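Local coordinates for nucleoprotein (Sendai virus, PDB 6M7D) that forms the helical nucleocapsid with one subunit per six ribonucleotides, shielding the viral RNA genome from nucleases and presenting it as template for transcription and replication, at residues A[287-292]-A[330-335]; A[365-370]-A[406-411]. One frame throughout, in Å; residues are numbered along the deposited sequence.

Interaction 1: residues A[287-292]-A[330-335]; sequences SNLRPD and PALWSY
Leu289, Asp292 and Leu332 bury the most surface where the turn leading into helix 290-305 meets the first turn of helix 330-343. Asp292 supplies the polar link. Its OD2 receives the backbone N-H of Leu332 (N to OD2 3.3 Å, 153° at the hydrogen), approached from the anti side and 27° out of the carboxylate plane. Ala331 N makes a weak, more bent bond to Asp292 OD2 (3.2 Å). Two N-H groups of an N-terminal helical turn thus converge on OD2 of the buried Asp292, one of them weakly, a setting that would probably favour the charged form. Beside this, Leu332 CB packs against Asp292 CB, and its CD2 lies against the Asp292 carbonyl.

Leu289 works through both branches. With CG anti to the carbonyl carbon (chi1 -44°), Leu289 CD1 lies over one face of the Tyr335 ring, 4.2 Å from its centroid, a CH-pi contact offset toward the rim; Leu289 CD2 lies 4.0 Å from Ala331 CB. Met361 of helix 359-370 also touches Leu289 and Ala331. The contact seats the first turn of one helix against the start of another in the mainly helical C-terminal part of a paramyxovirus Ncore, with Pro330 bordering the RNA-binding residue Tyr356.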
loop_
_atom_site.group_PDB
_atom_site.type_symbol
_atom_site.label_atom_id
_atom_site.label_comp_id
_atom_site.label_asym_id
_atom_site.label_seq_id
_atom_site.Cartn_x
_atom_site.Cartn_y
_atom_site.Cartn_z
ATOM N N SER A 287 8.125 -3.436 34.102
ATOM C CA SER A 287 6.892 -2.688 34.279
ATOM C C SER A 287 6.783 -1.520 33.315
ATOM O O SER A 287 5.688 -0.981 33.144
ATOM C CB SER A 287 6.789 -2.192 35.714
ATOM O OG SER A 287 7.843 -1.303 36.010
ATOM N N ASN A 288 7.890 -1.126 32.684
ATOM C CA ASN A 288 7.840 -0.095 31.657
ATOM C C ASN A 288 6.953 -0.520 30.503
ATOM O O ASN A 288 6.259 0.305 29.900
ATOM C CB ASN A 288 9.241 0.199 31.127
ATOM C CG ASN A 288 10.159 0.732 32.167
ATOM O OD1 ASN A 288 10.581 1.879 32.095
ATOM N ND2 ASN A 288 10.502 -0.100 33.142
ATOM N N LEU A 289 6.980 -1.801 30.173
ATOM C CA LEU A 289 6.313 -2.322 28.999
ATOM C C LEU A 289 4.922 -2.842 29.294
ATOM O O LEU A 289 4.191 -3.156 28.356
ATOM C CB LEU A 289 7.155 -3.438 28.381
ATOM C CG LEU A 289 8.655 -3.196 28.274
ATOM C CD1 LEU A 289 9.322 -4.393 27.660
ATOM C CD2 LEU A 289 8.938 -1.963 27.461
ATOM N N ARG A 290 4.542 -2.929 30.566
ATOM C CA ARG A 290 3.267 -3.551 30.916
ATOM C C ARG A 290 2.068 -2.739 30.443
ATOM O O ARG A 290 1.178 -3.316 29.791
ATOM C CB ARG A 290 3.226 -3.812 32.421
ATOM C CG ARG A 290 1.988 -4.510 32.880
ATOM C CD ARG A 290 2.323 -5.740 33.671
ATOM N NE ARG A 290 1.225 -6.693 33.641
ATOM C CZ ARG A 290 1.319 -7.947 34.062
ATOM N NH1 ARG A 290 0.267 -8.748 33.997
ATOM N NH2 ARG A 290 2.462 -8.397 34.549
ATOM N N PRO A 291 1.960 -1.436 30.721
ATOM C CA PRO A 291 0.833 -0.689 30.154
ATOM C C PRO A 291 0.863 -0.649 28.644
ATOM O O PRO A 291 -0.192 -0.658 28.004
ATOM C CB PRO A 291 0.996 0.705 30.772
ATOM C CG PRO A 291 2.405 0.782 31.159
ATOM C CD PRO A 291 2.789 -0.572 31.577
ATOM N N ASP A 292 2.053 -0.645 28.050
ATOM C CA ASP A 292 2.161 -0.662 26.598
ATOM C C ASP A 292 1.822 -2.025 26.022
ATOM O O ASP A 292 1.306 -2.108 24.911
ATOM C CB ASP A 292 3.558 -0.224 26.191
ATOM C CG ASP A 292 3.875 1.171 26.656
ATOM O OD1 ASP A 292 2.927 1.953 26.869
ATOM O OD2 ASP A 292 5.063 1.495 26.812
ATOM N N PRO A 330 5.063 3.874 23.657
ATOM C CA PRO A 330 6.429 4.242 23.260
ATOM C C PRO A 330 7.516 3.400 23.898
ATOM O O PRO A 330 8.563 3.210 23.278
ATOM C CB PRO A 330 6.534 5.710 23.693
ATOM C CG PRO A 330 5.198 6.093 24.167
ATOM C CD PRO A 330 4.495 4.870 24.572
ATOM N N ALA A 331 7.322 2.898 25.114
ATOM C CA ALA A 331 8.362 2.089 25.734
ATOM C C ALA A 331 8.438 0.714 25.091
ATOM O O ALA A 331 9.527 0.218 24.787
ATOM C CB ALA A 331 8.120 1.970 27.236
ATOM N N LEU A 332 7.286 0.084 24.874
ATOM C CA LEU A 332 7.264 -1.190 24.172
ATOM C C LEU A 332 7.730 -1.028 22.738
ATOM O O LEU A 332 8.421 -1.896 22.204
ATOM C CB LEU A 332 5.865 -1.789 24.219
ATOM C CG LEU A 332 5.703 -3.207 23.688
ATOM C CD1 LEU A 332 6.602 -4.171 24.430
ATOM C CD2 LEU A 332 4.270 -3.614 23.792
ATOM N N TRP A 333 7.388 0.092 22.109
ATOM C CA TRP A 333 7.848 0.339 20.753
ATOM C C TRP A 333 9.355 0.535 20.700
ATOM O O TRP A 333 10.009 0.034 19.790
ATOM C CB TRP A 333 7.141 1.551 20.160
ATOM C CG TRP A 333 7.691 1.944 18.833
ATOM C CD1 TRP A 333 7.431 1.360 17.643
ATOM C CD2 TRP A 333 8.616 2.998 18.567
ATOM N NE1 TRP A 333 8.121 1.985 16.645
ATOM C CE2 TRP A 333 8.857 2.999 17.188
ATOM C CE3 TRP A 333 9.258 3.947 19.362
ATOM C CZ2 TRP A 333 9.713 3.905 16.584
ATOM C CZ3 TRP A 333 10.101 4.843 18.762
ATOM C CH2 TRP A 333 10.325 4.817 17.388
ATOM N N SER A 334 9.922 1.275 21.652
ATOM C CA SER A 334 11.363 1.500 21.665
ATOM C C SER A 334 12.111 0.215 21.952
ATOM O O SER A 334 13.150 -0.062 21.343
ATOM C CB SER A 334 11.713 2.557 22.702
ATOM O OG SER A 334 10.803 3.630 22.655
ATOM N N TYR A 335 11.591 -0.584 22.875
ATOM C CA TYR A 335 12.161 -1.893 23.127
ATOM C C TYR A 335 12.155 -2.738 21.866
ATOM O O TYR A 335 13.184 -3.296 21.470
ATOM C CB TYR A 335 11.386 -2.571 24.247
ATOM C CG TYR A 335 11.707 -4.020 24.397
ATOM C CD1 TYR A 335 12.892 -4.426 24.973
ATOM C CD2 TYR A 335 10.830 -4.987 23.944
ATOM C CE1 TYR A 335 13.191 -5.741 25.091
ATOM C CE2 TYR A 335 11.120 -6.308 24.065
ATOM C CZ TYR A 335 12.296 -6.684 24.644
ATOM O OH TYR A 335 12.577 -8.017 24.767
#

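Interaction 2: residues A[365-370]-A[406-411]; sequences GQAVAK and GAYHKP
This is a surface contact in which an irregular, extended segment following helix 388-401 runs back over the C-terminal turns of helix 359-370, held by side chains of the helix that grip backbone carbonyls of the segment. Gln366 and Lys370, one helical turn apart, both point toward 406-411, and their acceptors, His409 O and Ala407 O respectively, are two residues apart on the extended chain.

Gln366 NE2 donates to His409 O at 2.9 Å, with 164° at the hydrogen. The donor lies in the carbonyl plane, on a lone pair of the oxygen, and the oxygen in turn lies close to the amide plane, so both groups are well aligned. An extended chain beyond CG (chi2 177°) carries the amide there. Lys370 reaches its acceptor differently, bending at chi3 and chi4 until NZ is 2.6 Å from Ala407 O, in the plane of that carbonyl, with a C=O...N angle of 155°.

The Tyr408 ring packs beside Gln366 CB, with its hydroxyl end near Ala367. Tyr408 CD1 is 3.7 Å from Gln366 CB, and Tyr408 OH is 3.7 Å from Ala367 CB. Lys370 NZ is also 4.4 Å from His409 NE2, and its charge would probably disfavour protonation of that imidazole. Pro411 continues the path along the helix, touching Met359 and Phe362. The arrangement is that of a chain segment docked on a helix by backbone-directed side chains, where the helical core passes into the region assigned by similarity to the tail.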
loop_
_atom_site.group_PDB
_atom_site.type_symbol
_atom_site.label_atom_id
_atom_site.label_comp_id
_atom_site.label_asym_id
_atom_site.label_seq_id
_atom_site.Cartn_x
_atom_site.Cartn_y
_atom_site.Cartn_z
ATOM N N GLY A 365 16.372 -3.138 24.459
ATOM C CA GLY A 365 16.034 -4.065 23.401
ATOM C C GLY A 365 17.259 -4.525 22.646
ATOM O O GLY A 365 17.401 -5.709 22.340
ATOM N N GLN A 366 18.162 -3.597 22.343
ATOM C CA GLN A 366 19.406 -3.978 21.685
ATOM C C GLN A 366 20.245 -4.892 22.562
ATOM O O GLN A 366 20.917 -5.796 22.064
ATOM C CB GLN A 366 20.206 -2.744 21.316
ATOM C CG GLN A 366 19.577 -1.904 20.272
ATOM C CD GLN A 366 20.372 -0.685 20.013
ATOM O OE1 GLN A 366 21.113 -0.222 20.863
ATOM N NE2 GLN A 366 20.245 -0.159 18.818
ATOM N N ALA A 367 20.225 -4.664 23.874
ATOM C CA ALA A 367 21.042 -5.451 24.786
ATOM C C ALA A 367 20.515 -6.870 24.920
ATOM O O ALA A 367 21.283 -7.833 24.866
ATOM C CB ALA A 367 21.097 -4.765 26.147
ATOM N N VAL A 368 19.206 -7.024 25.121
ATOM C CA VAL A 368 18.650 -8.365 25.231
ATOM C C VAL A 368 18.658 -9.076 23.890
ATOM O O VAL A 368 18.708 -10.306 23.849
ATOM C CB VAL A 368 17.228 -8.342 25.829
ATOM C CG1 VAL A 368 17.204 -7.520 27.083
ATOM C CG2 VAL A 368 16.223 -7.819 24.835
ATOM N N ALA A 369 18.622 -8.336 22.784
ATOM C CA ALA A 369 18.673 -8.971 21.479
ATOM C C ALA A 369 20.080 -9.424 21.129
ATOM O O ALA A 369 20.250 -10.345 20.326
ATOM C CB ALA A 369 18.135 -8.019 20.417
ATOM N N LYS A 370 21.089 -8.805 21.725
ATOM C CA LYS A 370 22.483 -9.076 21.427
ATOM C C LYS A 370 23.104 -10.070 22.390
ATOM O O LYS A 370 24.235 -10.503 22.169
ATOM C CB LYS A 370 23.279 -7.773 21.483
ATOM C CG LYS A 370 23.430 -7.067 20.174
ATOM C CD LYS A 370 24.592 -6.112 20.225
ATOM C CE LYS A 370 24.168 -4.751 20.729
ATOM N NZ LYS A 370 23.912 -3.811 19.608
ATOM N N GLY A 406 29.744 -4.200 23.088
ATOM C CA GLY A 406 29.246 -2.874 23.507
ATOM C C GLY A 406 29.058 -1.896 22.358
ATOM O O GLY A 406 29.459 -0.726 22.518
ATOM N N ALA A 407 28.503 -2.351 21.231
ATOM C CA ALA A 407 28.252 -1.448 20.082
ATOM C C ALA A 407 26.737 -1.329 19.892
ATOM O O ALA A 407 26.088 -2.377 19.712
ATOM C CB ALA A 407 28.924 -1.993 18.847
ATOM N N TYR A 408 26.198 -0.105 19.898
ATOM C CA TYR A 408 24.759 0.042 19.769
ATOM C C TYR A 408 24.430 0.692 18.437
ATOM O O TYR A 408 25.242 1.421 17.865
ATOM C CB TYR A 408 24.181 0.881 20.908
ATOM C CG TYR A 408 23.977 0.123 22.197
ATOM C CD1 TYR A 408 23.492 -1.175 22.197
ATOM C CD2 TYR A 408 24.291 0.704 23.417
ATOM C CE1 TYR A 408 23.308 -1.863 23.372
ATOM C CE2 TYR A 408 24.112 0.023 24.597
ATOM C CZ TYR A 408 23.621 -1.259 24.570
ATOM O OH TYR A 408 23.446 -1.933 25.754
ATOM N N HIS A 409 23.228 0.417 17.952
ATOM C CA HIS A 409 22.704 1.032 16.744
ATOM C C HIS A 409 22.104 2.378 17.104
ATOM O O HIS A 409 21.306 2.474 18.039
ATOM C CB HIS A 409 21.644 0.145 16.095
ATOM C CG HIS A 409 22.163 -1.180 15.638
ATOM N ND1 HIS A 409 22.867 -1.338 14.467
ATOM C CD2 HIS A 409 22.081 -2.409 16.197
ATOM C CE1 HIS A 409 23.200 -2.607 14.324
ATOM N NE2 HIS A 409 22.733 -3.279 15.360
ATOM N N LYS A 410 22.491 3.397 16.387
ATOM C CA LYS A 410 21.865 4.680 16.643
ATOM C C LYS A 410 20.485 4.714 15.996
ATOM O O LYS A 410 20.310 4.198 14.890
ATOM C CB LYS A 410 22.723 5.820 16.106
ATOM C CG LYS A 410 24.147 5.825 16.623
ATOM C CD LYS A 410 24.187 5.683 18.132
ATOM C CE LYS A 410 25.192 4.625 18.564
ATOM N NZ LYS A 410 25.142 4.363 20.028
ATOM N N PRO A 411 19.489 5.285 16.669
ATOM C CA PRO A 411 18.152 5.369 16.072
ATOM C C PRO A 411 18.173 6.147 14.764
ATOM O O PRO A 411 18.697 7.259 14.687
ATOM C CB PRO A 411 17.328 6.084 17.148
ATOM C CG PRO A 411 18.313 6.655 18.096
ATOM C CD PRO A 411 19.505 5.777 18.052
#

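The two interactions lie in series along the chain, interaction 1 closing before interaction 2 opens, with their centres 16 Å apart on the same side of the molecule. They involve consecutive helices, 330-343 in the first and 359-370 in the second, and meet directly: Tyr335 CD1 packs 3.5 Å from Gly365 CA, and its OH reaches Val368 CG2. Helix 359-370 also supplies Met361 to interaction 1, so it touches both contacts. Interaction 1 joins two helices of the core near RNA-binding residues, whereas interaction 2 lays the start of the predicted tail on the surface. Together they connect the helical packing to the chain's exit from the core.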